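Local structure of phosphoribosylaminoimidazole carboxylase (Bombyx mori, 4JA0) at residues E69-S73 with A74-T78; R105-T108 with G109-K113; L158-R162 with D163-Y167; Q360-W363 with S364-V368. The protein probably catalyses two steps of de novo purine synthesis, carboxylation of aminoimidazole ribonucleotide and joining of the product to aspartate to give SAICAR. All blocks are in the same frame, centred on the assembly; numbering follows the deposited sequence.

Contact 1 of 4, residues E69-S73 with A74-T78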
loop_
_atom_site.group_PDB
_atom_site.type_symbol
_atom_site.label_atom_id
_atom_site.label_comp_id
_atom_site.label_asym_id
_atom_site.label_seq_id
_atom_site.Cartn_x
_atom_site.Cartn_y
_atom_site.Cartn_z
ATOM N N GLU A 69 -24.669 -33.604 33.447
ATOM C CA GLU A 69 -25.474 -33.012 32.386
ATOM C C GLU A 69 -24.973 -31.603 32.096
ATOM O O GLU A 69 -24.883 -31.188 30.926
ATOM C CB GLU A 69 -26.959 -32.969 32.769
ATOM N N ILE A 70 -24.603 -30.879 33.142
ATOM C CA ILE A 70 -24.093 -29.543 32.934
ATOM C C ILE A 70 -22.762 -29.615 32.192
ATOM O O ILE A 70 -22.511 -28.818 31.269
ATOM C CB ILE A 70 -23.885 -28.814 34.264
ATOM C CG1 ILE A 70 -25.227 -28.658 34.997
ATOM C CG2 ILE A 70 -23.148 -27.491 34.059
ATOM C CD1 ILE A 70 -25.105 -27.963 36.337
ATOM N N LEU A 71 -21.941 -30.609 32.534
ATOM C CA LEU A 71 -20.603 -30.681 31.947
ATOM C C LEU A 71 -20.611 -31.210 30.525
ATOM O O LEU A 71 -19.752 -30.837 29.720
ATOM C CB LEU A 71 -19.664 -31.517 32.828
ATOM C CG LEU A 71 -19.272 -30.805 34.125
ATOM C CD1 LEU A 71 -18.452 -31.722 35.042
ATOM C CD2 LEU A 71 -18.504 -29.525 33.794
ATOM N N LYS A 72 -21.574 -32.073 30.221
ATOM C CA LYS A 72 -21.718 -32.595 28.875
ATOM C C LYS A 72 -22.138 -31.458 27.954
ATOM O O LYS A 72 -21.665 -31.331 26.819
ATOM C CB LYS A 72 -22.781 -33.690 28.842
ATOM C CG LYS A 72 -22.307 -35.045 29.312
ATOM C CD LYS A 72 -22.803 -36.154 28.393
ATOM C CE LYS A 72 -23.889 -36.994 29.044
ATOM N NZ LYS A 72 -24.364 -38.060 28.104
ATOM N N SER A 73 -22.985 -30.591 28.491
ATOM C CA SER A 73 -23.547 -29.507 27.718
ATOM C C SER A 73 -22.482 -28.442 27.436
ATOM O O SER A 73 -22.601 -27.664 26.486
ATOM C CB SER A 73 -24.760 -28.925 28.466
ATOM O OG SER A 73 -25.734 -28.379 27.584
ATOM N N ALA A 74 -21.426 -28.417 28.244
ATOM C CA ALA A 74 -20.305 -27.511 27.989
ATOM C C ALA A 74 -19.386 -28.097 26.936
ATOM O O ALA A 74 -18.664 -27.373 26.261
ATOM C CB ALA A 74 -19.536 -27.226 29.272
ATOM N N GLY A 75 -19.421 -29.416 26.796
ATOM C CA GLY A 75 -18.644 -30.098 25.774
ATOM C C GLY A 75 -17.546 -30.970 26.363
ATOM O O GLY A 75 -16.857 -31.664 25.620
ATOM N N ILE A 76 -17.403 -30.951 27.690
ATOM C CA ILE A 76 -16.456 -31.822 28.384
ATOM C C ILE A 76 -16.853 -33.277 28.110
ATOM O O ILE A 76 -18.038 -33.606 28.091
ATOM C CB ILE A 76 -16.474 -31.585 29.913
ATOM C CG1 ILE A 76 -16.198 -30.121 30.283
ATOM C CG2 ILE A 76 -15.487 -32.508 30.603
ATOM C CD1 ILE A 76 -14.734 -29.746 30.329
ATOM N N LYS A 77 -15.874 -34.140 27.871
ATOM C CA LYS A 77 -16.137 -35.552 27.587
ATOM C C LYS A 77 -16.220 -36.430 28.853
ATOM O O LYS A 77 -15.275 -36.479 29.654
ATOM C CB LYS A 77 -15.062 -36.098 26.647
ATOM C CG LYS A 77 -14.991 -35.425 25.279
ATOM C CD LYS A 77 -16.296 -35.566 24.485
ATOM C CE LYS A 77 -16.171 -34.934 23.084
ATOM N NZ LYS A 77 -16.382 -33.454 23.022
ATOM N N THR A 78 -17.350 -37.112 29.036
ATOM C CA THR A 78 -17.575 -37.899 30.260
ATOM C C THR A 78 -17.977 -39.348 29.980
ATOM O O THR A 78 -18.361 -39.701 28.866
ATOM C CB THR A 78 -18.663 -37.272 31.158
ATOM O OG1 THR A 78 -19.824 -36.983 30.376
ATOM C CG2 THR A 78 -18.155 -35.994 31.798
#

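Contact 2 of 4, residues R105-T108 with G109-K113. With SO4 (sulfate ion), chain J.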
loop_
_atom_site.group_PDB
_atom_site.type_symbol
_atom_site.label_atom_id
_atom_site.label_comp_id
_atom_site.label_asym_id
_atom_site.label_seq_id
_atom_site.Cartn_x
_atom_site.Cartn_y
_atom_site.Cartn_z
ATOM N N ARG A 105 -9.992 -22.978 45.095
ATOM C CA ARG A 105 -9.998 -21.546 44.822
ATOM C C ARG A 105 -9.493 -20.820 46.064
ATOM O O ARG A 105 -8.817 -19.800 45.965
ATOM C CB ARG A 105 -11.415 -21.078 44.423
ATOM C CG ARG A 105 -11.607 -19.565 44.342
ATOM C CD ARG A 105 -10.754 -18.929 43.253
ATOM N NE ARG A 105 -11.322 -19.110 41.923
ATOM C CZ ARG A 105 -10.698 -18.770 40.797
ATOM N NH1 ARG A 105 -9.484 -18.244 40.853
ATOM N NH2 ARG A 105 -11.281 -18.968 39.615
ATOM N N LEU A 106 -9.783 -21.395 47.227
ATOM C CA LEU A 106 -9.415 -20.822 48.513
ATOM C C LEU A 106 -8.556 -21.807 49.253
ATOM O O LEU A 106 -8.589 -23.000 48.956
ATOM C CB LEU A 106 -10.662 -20.609 49.365
ATOM C CG LEU A 106 -11.653 -19.513 49.037
ATOM C CD1 LEU A 106 -12.758 -19.564 50.025
ATOM C CD2 LEU A 106 -10.947 -18.188 49.162
ATOM N N ALA A 107 -7.801 -21.325 50.234
ATOM C CA ALA A 107 -7.084 -22.224 51.137
ATOM C C ALA A 107 -8.000 -22.673 52.288
ATOM O O ALA A 107 -8.492 -21.854 53.085
ATOM C CB ALA A 107 -5.830 -21.557 51.675
ATOM N N THR A 108 -8.245 -23.978 52.360
ATOM C CA THR A 108 -8.997 -24.536 53.474
ATOM C C THR A 108 -8.728 -26.025 53.525
ATOM O O THR A 108 -8.057 -26.558 52.638
ATOM C CB THR A 108 -10.512 -24.309 53.321
ATOM O OG1 THR A 108 -11.163 -24.507 54.583
ATOM C CG2 THR A 108 -11.083 -25.275 52.288
ATOM N N GLY A 109 -9.248 -26.691 54.555
ATOM C CA GLY A 109 -9.117 -28.132 54.674
ATOM C C GLY A 109 -7.720 -28.621 55.001
ATOM O O GLY A 109 -6.965 -27.995 55.757
ATOM N N SER A 110 -7.365 -29.752 54.411
ATOM C CA SER A 110 -6.077 -30.354 54.684
ATOM C C SER A 110 -4.917 -29.529 54.124
ATOM O O SER A 110 -3.770 -29.711 54.551
ATOM C CB SER A 110 -6.029 -31.773 54.106
ATOM O OG SER A 110 -5.512 -31.766 52.777
ATOM N N PHE A 111 -5.208 -28.615 53.194
ATOM C CA PHE A 111 -4.166 -27.782 52.569
ATOM C C PHE A 111 -3.477 -26.905 53.603
ATOM O O PHE A 111 -2.266 -26.671 53.516
ATOM C CB PHE A 111 -4.754 -26.909 51.456
ATOM C CG PHE A 111 -3.728 -26.104 50.698
ATOM C CD1 PHE A 111 -3.253 -26.548 49.467
ATOM C CD2 PHE A 111 -3.249 -24.896 51.199
ATOM C CE1 PHE A 111 -2.323 -25.805 48.754
ATOM C CE2 PHE A 111 -2.306 -24.151 50.493
ATOM C CZ PHE A 111 -1.843 -24.607 49.272
ATOM N N LEU A 112 -4.263 -26.420 54.565
ATOM C CA LEU A 112 -3.767 -25.530 55.605
ATOM C C LEU A 112 -2.731 -26.253 56.470
ATOM O O LEU A 112 -1.702 -25.677 56.851
ATOM C CB LEU A 112 -4.936 -25.024 56.468
ATOM C CG LEU A 112 -6.026 -24.193 55.774
ATOM C CD1 LEU A 112 -7.145 -23.800 56.733
ATOM C CD2 LEU A 112 -5.429 -22.953 55.096
ATOM N N LYS A 113 -2.993 -27.525 56.749
ATOM C CA LYS A 113 -2.070 -28.321 57.543
ATOM C C LYS A 113 -0.793 -28.571 56.746
ATOM O O LYS A 113 0.304 -28.437 57.267
ATOM C CB LYS A 113 -2.717 -29.647 57.983
HETATM S S SO4 J . -8.656 -31.517 51.697
HETATM O O1 SO4 J . -9.238 -32.143 52.881
HETATM O O2 SO4 J . -8.052 -30.268 52.143
HETATM O O3 SO4 J . -7.642 -32.396 51.108
HETATM O O4 SO4 J . -9.679 -31.221 50.688
#

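Contact 3 of 4, residues L158-R162 with D163-Y167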
loop_
_atom_site.group_PDB
_atom_site.type_symbol
_atom_site.label_atom_id
_atom_site.label_comp_id
_atom_site.label_asym_id
_atom_site.label_seq_id
_atom_site.Cartn_x
_atom_site.Cartn_y
_atom_site.Cartn_z
ATOM N N LEU A 158 -3.350 -46.666 26.449
ATOM C CA LEU A 158 -2.905 -45.294 26.594
ATOM C C LEU A 158 -1.946 -45.216 27.766
ATOM O O LEU A 158 -2.325 -45.372 28.930
ATOM C CB LEU A 158 -4.086 -44.340 26.811
ATOM C CG LEU A 158 -3.668 -42.879 26.948
ATOM C CD1 LEU A 158 -3.094 -42.351 25.649
ATOM C CD2 LEU A 158 -4.812 -42.030 27.429
ATOM N N LEU A 159 -0.691 -44.985 27.444
ATOM C CA LEU A 159 0.300 -44.718 28.453
ATOM C C LEU A 159 0.213 -43.234 28.847
ATOM O O LEU A 159 0.182 -42.340 27.987
ATOM C CB LEU A 159 1.676 -45.095 27.894
ATOM C CG LEU A 159 2.884 -44.900 28.787
ATOM C CD1 LEU A 159 3.908 -46.010 28.583
ATOM C CD2 LEU A 159 3.489 -43.548 28.436
ATOM N N ILE A 160 0.172 -42.975 30.147
ATOM C CA ILE A 160 0.007 -41.612 30.659
ATOM C C ILE A 160 1.321 -40.872 30.810
ATOM O O ILE A 160 2.076 -41.109 31.771
ATOM C CB ILE A 160 -0.709 -41.605 32.026
ATOM C CG1 ILE A 160 -2.109 -42.188 31.887
ATOM C CG2 ILE A 160 -0.771 -40.197 32.614
ATOM C CD1 ILE A 160 -3.076 -41.557 32.813
ATOM N N GLY A 161 1.598 -39.979 29.863
ATOM C CA GLY A 161 2.790 -39.143 29.917
ATOM C C GLY A 161 2.396 -37.704 30.217
ATOM O O GLY A 161 1.225 -37.421 30.511
ATOM N N ARG A 162 3.348 -36.785 30.086
ATOM C CA ARG A 162 3.099 -35.389 30.423
ATOM C C ARG A 162 1.941 -34.792 29.591
ATOM O O ARG A 162 1.192 -33.948 30.067
ATOM C CB ARG A 162 4.393 -34.573 30.271
ATOM C CG ARG A 162 4.298 -33.149 30.754
ATOM C CD ARG A 162 4.158 -33.061 32.270
ATOM N NE ARG A 162 5.290 -33.652 32.992
ATOM C CZ ARG A 162 5.809 -33.159 34.122
ATOM N NH1 ARG A 162 5.312 -32.050 34.660
ATOM N NH2 ARG A 162 6.840 -33.762 34.714
ATOM N N ASP A 163 1.760 -35.261 28.367
ATOM C CA ASP A 163 0.672 -34.753 27.554
ATOM C C ASP A 163 -0.669 -35.114 28.188
ATOM O O ASP A 163 -1.560 -34.273 28.321
ATOM C CB ASP A 163 0.795 -35.275 26.106
ATOM C CG ASP A 163 1.875 -34.535 25.302
ATOM O OD1 ASP A 163 2.095 -33.334 25.590
ATOM O OD2 ASP A 163 2.540 -35.166 24.432
ATOM N N GLU A 164 -0.793 -36.353 28.627
ATOM C CA GLU A 164 -2.023 -36.806 29.257
ATOM C C GLU A 164 -2.229 -36.110 30.596
ATOM O O GLU A 164 -3.332 -35.688 30.923
ATOM C CB GLU A 164 -1.994 -38.318 29.425
ATOM C CG GLU A 164 -2.194 -39.076 28.117
ATOM C CD GLU A 164 -1.003 -38.965 27.152
ATOM O OE1 GLU A 164 -1.240 -39.006 25.919
ATOM O OE2 GLU A 164 0.159 -38.838 27.621
ATOM N N VAL A 165 -1.159 -35.958 31.359
ATOM C CA VAL A 165 -1.243 -35.203 32.601
ATOM C C VAL A 165 -1.563 -33.730 32.344
ATOM O O VAL A 165 -2.343 -33.131 33.094
ATOM C CB VAL A 165 0.041 -35.364 33.436
ATOM C CG1 VAL A 165 0.126 -34.312 34.543
ATOM C CG2 VAL A 165 0.105 -36.789 33.999
ATOM N N ASP A 166 -0.999 -33.159 31.276
ATOM C CA ASP A 166 -1.307 -31.776 30.907
ATOM C C ASP A 166 -2.803 -31.632 30.668
ATOM O O ASP A 166 -3.439 -30.755 31.247
ATOM C CB ASP A 166 -0.531 -31.326 29.656
ATOM C CG ASP A 166 0.962 -31.039 29.940
ATOM O OD1 ASP A 166 1.308 -30.716 31.104
ATOM O OD2 ASP A 166 1.793 -31.163 28.996
ATOM N N TYR A 167 -3.373 -32.535 29.878
ATOM C CA TYR A 167 -4.800 -32.500 29.582
ATOM C C TYR A 167 -5.681 -32.562 30.844
ATOM O O TYR A 167 -6.660 -31.814 30.966
ATOM C CB TYR A 167 -5.173 -33.645 28.645
ATOM C CG TYR A 167 -6.645 -33.741 28.386
ATOM C CD1 TYR A 167 -7.239 -32.946 27.434
ATOM C CD2 TYR A 167 -7.445 -34.608 29.112
ATOM C CE1 TYR A 167 -8.598 -33.019 27.190
ATOM C CE2 TYR A 167 -8.813 -34.690 28.882
ATOM C CZ TYR A 167 -9.382 -33.889 27.915
ATOM O OH TYR A 167 -10.735 -33.944 27.654
#

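Contact 4 of 4, residues Q360-W363 with S364-V368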
loop_
_atom_site.group_PDB
_atom_site.type_symbol
_atom_site.label_atom_id
_atom_site.label_comp_id
_atom_site.label_asym_id
_atom_site.label_seq_id
_atom_site.Cartn_x
_atom_site.Cartn_y
_atom_site.Cartn_z
ATOM N N GLN A 360 -8.139 -3.055 0.825
ATOM C CA GLN A 360 -8.456 -1.635 0.672
ATOM C C GLN A 360 -9.701 -1.287 1.451
ATOM O O GLN A 360 -9.750 -0.272 2.154
ATOM C CB GLN A 360 -8.681 -1.265 -0.794
ATOM C CG GLN A 360 -7.419 -1.065 -1.582
ATOM C CD GLN A 360 -6.677 -2.366 -1.857
ATOM O OE1 GLN A 360 -7.272 -3.344 -2.310
ATOM N NE2 GLN A 360 -5.366 -2.380 -1.585
ATOM N N ASP A 361 -10.693 -2.161 1.330
ATOM C CA ASP A 361 -12.044 -1.922 1.822
ATOM C C ASP A 361 -12.215 -1.986 3.315
ATOM O O ASP A 361 -13.194 -1.472 3.843
ATOM C CB ASP A 361 -13.009 -2.907 1.171
ATOM C CG ASP A 361 -13.261 -2.581 -0.280
ATOM O OD1 ASP A 361 -13.078 -1.392 -0.665
ATOM O OD2 ASP A 361 -13.614 -3.524 -1.025
ATOM N N ILE A 362 -11.283 -2.618 4.009
ATOM C CA ILE A 362 -11.486 -2.810 5.430
ATOM C C ILE A 362 -11.483 -1.494 6.191
ATOM O O ILE A 362 -12.026 -1.411 7.284
ATOM C CB ILE A 362 -10.468 -3.765 6.057
ATOM C CG1 ILE A 362 -11.052 -4.274 7.375
ATOM C CG2 ILE A 362 -9.127 -3.069 6.248
ATOM C CD1 ILE A 362 -10.144 -5.068 8.163
ATOM N N TRP A 363 -10.908 -0.451 5.607
ATOM C CA TRP A 363 -10.851 0.811 6.305
ATOM C C TRP A 363 -12.198 1.481 6.341
ATOM O O TRP A 363 -12.385 2.429 7.078
ATOM C CB TRP A 363 -9.820 1.731 5.676
ATOM C CG TRP A 363 -8.449 1.219 5.826
ATOM C CD1 TRP A 363 -7.727 0.498 4.916
ATOM C CD2 TRP A 363 -7.620 1.347 6.987
ATOM N NE1 TRP A 363 -6.484 0.190 5.436
ATOM C CE2 TRP A 363 -6.399 0.703 6.703
ATOM C CE3 TRP A 363 -7.792 1.957 8.230
ATOM C CZ2 TRP A 363 -5.360 0.649 7.623
ATOM C CZ3 TRP A 363 -6.763 1.912 9.133
ATOM C CH2 TRP A 363 -5.568 1.256 8.836
ATOM N N SER A 364 -13.153 0.974 5.569
ATOM C CA SER A 364 -14.521 1.494 5.615
ATOM C C SER A 364 -15.215 0.974 6.858
ATOM O O SER A 364 -16.204 1.549 7.298
ATOM C CB SER A 364 -15.306 1.105 4.362
ATOM O OG SER A 364 -15.391 -0.300 4.199
ATOM N N SER A 365 -14.706 -0.147 7.378
ATOM C CA SER A 365 -15.174 -0.770 8.617
ATOM C C SER A 365 -14.470 -0.163 9.810
ATOM O O SER A 365 -15.099 0.367 10.711
ATOM C CB SER A 365 -14.898 -2.265 8.596
ATOM O OG SER A 365 -15.624 -2.901 7.572
ATOM N N LEU A 366 -13.146 -0.235 9.805
ATOM C CA LEU A 366 -12.323 0.498 10.761
ATOM C C LEU A 366 -12.523 1.973 10.500
ATOM O O LEU A 366 -13.257 2.341 9.579
ATOM C CB LEU A 366 -10.860 0.168 10.529
ATOM C CG LEU A 366 -10.444 -1.297 10.468
ATOM C CD1 LEU A 366 -9.094 -1.413 9.756
ATOM C CD2 LEU A 366 -10.352 -1.857 11.871
ATOM N N SER A 367 -11.904 2.824 11.303
ATOM C CA SER A 367 -11.936 4.278 11.028
ATOM C C SER A 367 -13.361 4.775 10.821
ATOM O O SER A 367 -13.736 5.287 9.755
ATOM C CB SER A 367 -11.021 4.721 9.854
ATOM O OG SER A 367 -11.425 4.209 8.605
ATOM N N VAL A 368 -14.150 4.585 11.862
ATOM C CA VAL A 368 -15.495 5.101 11.897
ATOM C C VAL A 368 -15.455 6.550 12.395
ATOM O O VAL A 368 -14.458 6.995 12.962
ATOM C CB VAL A 368 -16.343 4.241 12.858
ATOM C CG1 VAL A 368 -16.687 2.907 12.216
ATOM C CG2 VAL A 368 -15.593 4.041 14.162
#

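Contact 1 of 4, residues E69-S73 with A74-T78
Leu71 and Lys72 in the last turn of helix 57-74 meet Gly75 and Ile76 where the chain leaves the helix, Gly75 N lying 3.0 Å from Lys72 O and Ile76 N 3.1 Å from Leu71 O. Both are weak hydrogen bonds, and Ala74 N and Gly75 N add further weak ones to the carbonyls of this turn, so a few carbonyls are shared among several weakly bonded donors. Gly75 makes the reversal with a positive phi of 113°; at this phi a beta carbon would press on the carbonyl oxygen of Ala74, so a residue without one fits most easily. Beyond it Ile76 turns back toward Leu71. Its CG1, anti to its own carbonyl carbon (chi1 -56°), comes 4.2 Å from Leu71 CD2, and the two branched side chains continue onto Ile175 of helix 162-183, a buried place suited to apolar residues. The small methyl of Ala74 lets the helix end lie close to Ile178. On the solvent side, the methylenes of Lys72 pass obliquely by Thr78, with CG 3.3 Å from OG1, while the bent chain carries NZ to weak hydrogen bonds with the carbonyls of Phe80 and Val81. Lys77 curls back so that NZ donates to Gly75 O at 3.2 Å, in the carbonyl plane. The positive-phi glycine, the bonds back into the last turn and the apolar pair across it make this a Schellman motif, ending helix 57-74 before strand 80-83.

Contact 2 of 4, residues R105-T108 with G109-K113
Ala107 and Thr108 run extended out of the corner at Arg105, and the chain then swings through Gly109 at a positive phi of 71° into helix 110-114, whose first turn brings Phe111 and Leu112 back against them. A side chain on Gly109 would clash with Thr108 O and with the bound sulfate, so glycine fits on two counts. Leu112 packs on both residues: CG sits 3.8 Å from Thr108 CA, and CD2 reaches Ala107 CB at 3.7 Å. The aromatic ring of Phe111, its CG swung opposite the backbone N (chi1 -176°), presents CD2 obliquely to the same methyl at 4.2 Å. A methyl is compact enough to sit beside both Leu112 and Phe111. The sulfate, probably from the crystallisation liquor, lies at the start of the helix. Ser110 OG donates to its O3 at 2.8 Å, and Ser110 N points to O2 at a doubtfully short distance. The sulfate also takes a weak bond from the amide of Phe111 and a hydrogen bond from Arg104 NH1; the helix end would probably favour an anion too, consistent with a substrate phosphate site. Thr108 OG1 bonds to Glu120, and the rest of this side chain packs on Ile191 and Trp219. The turn thus sits between strand 100-104 and helix 110-114, with Phe111 edge-to-face on Phe124 of strand 123-132, and Arg105 in a salt bridge to Glu180 of helix 162-183.

Contact 3 of 4, residues L158-R162 with D163-Y167
Glu164 reaches back from the first turn of helix 162-183 to the loop before it, and its carboxylate receives Gly161 N at OE2, 2.9 Å away. The amide comes from the anti side, 27° out of the carboxylate plane. Gly161 is the N-cap and Glu164 stands three residues on, which makes this one half of a capping box; glycine has no side chain to return the bond. The chain of Glu164 bends at chi2 (70°), which turns the carboxylate back to that amide. Its methylenes meanwhile lie against Leu158, CG 4.0 Å from CD2, and against Ile160. Packing is tight on the buried side, where Ile160 CG2 meets Val165 CG2 at 3.8 Å, the branched chains crossing at about a right angle, while Val165 N bonds straight to Gly161 O at 2.9 Å. The solvent side is that of Leu159, whose exposed side chain stays clear of the helix. Arg162 and Asp166 make no salt bridge together: the guanidinium has a long, weak ion pair with Glu145, and Asp166 is engaged by Arg169 and Arg414. With an alanine at Glu164, CG and the carboxylate are gone, and the Gly161 amide is likely to lose its acceptor and Leu158 part of its packing. The turn links strand 158-159 to helix 162-183, with Val165 and Arg162 packed on Ile149 of helix 145-150 and Leu158 and Glu164 on Ile205 of strand 205-207.

Contact 4 of 4, residues Q360-W363 with S364-V368
Asp361, near the end of helix 358-361, offers its carbonyl to Ser364, whose side chain and backbone both grip it. Ser364 OG donates to Asp361 O at 2.5 Å, nearly in line with the C=O bond, whereas Ser364 N reaches the same oxygen at 3.0 Å from above the carbonyl plane. With chi1 at 60°, the hydroxyl of Ser364 stands between its own N and carbonyl carbon, turned back to the preceding turn, and it also hydrogen-bonds Asn334 N. Without that hydroxyl, as in an alanine, this position is likely to leave Asn334 N without this partner and Asp361 O with one donor fewer. Ile362 follows with a similarly shared carbonyl: Leu366 N bonds to its O at 3.0 Å close to the C=O line, and Ser365 N comes in from above the plane. Its side chain also meets Leu366, CG2 lying 3.9 Å from CD1, so the branched apolar pair closes the turn on its buried side. Trp363 completes the cluster, as Leu366 CD1 sits over one face of its six-membered ring, 4.1 Å from the centroid and 18° off the normal, a CH-pi contact for which a broad indole is well suited. Ile362 CG2 lies over that same face, nearer the rim. Past Leu366 the chain turns at Ser367, which has a positive phi, and heads for strand 375-376. Ile362, Ser365 and Leu366 pack on Thr376 of that strand, while Trp363 meets Gln360 of one neighbouring subunit and Ile378 of another, placing helix 358-361 and its exit at a subunit interface.

Overall arrangement
Contacts 1, 2 and 3 all lie in the SAICAR synthetase part of the chain and gather around helix 162-183: contact 3 begins it, contact 1 packs on its later half, and Arg105 of contact 2 pairs with Glu180 near its end. Contacts 1 and 3 are the closest two, with centres about 21 Å apart and nearest atoms about 5 Å. Helix 396-420, at the chain's end, touches both. Contact 2 holds a sulfate, and the side chain of Leu158 in contact 3 is about 6 Å from a different sulfate, though such ions may simply come from the crystallisation liquor. Contact 4, in the AIR carboxylase part, is remote, its centre about 40 Å from that of contact 1 and 53 Å from that of contact 2.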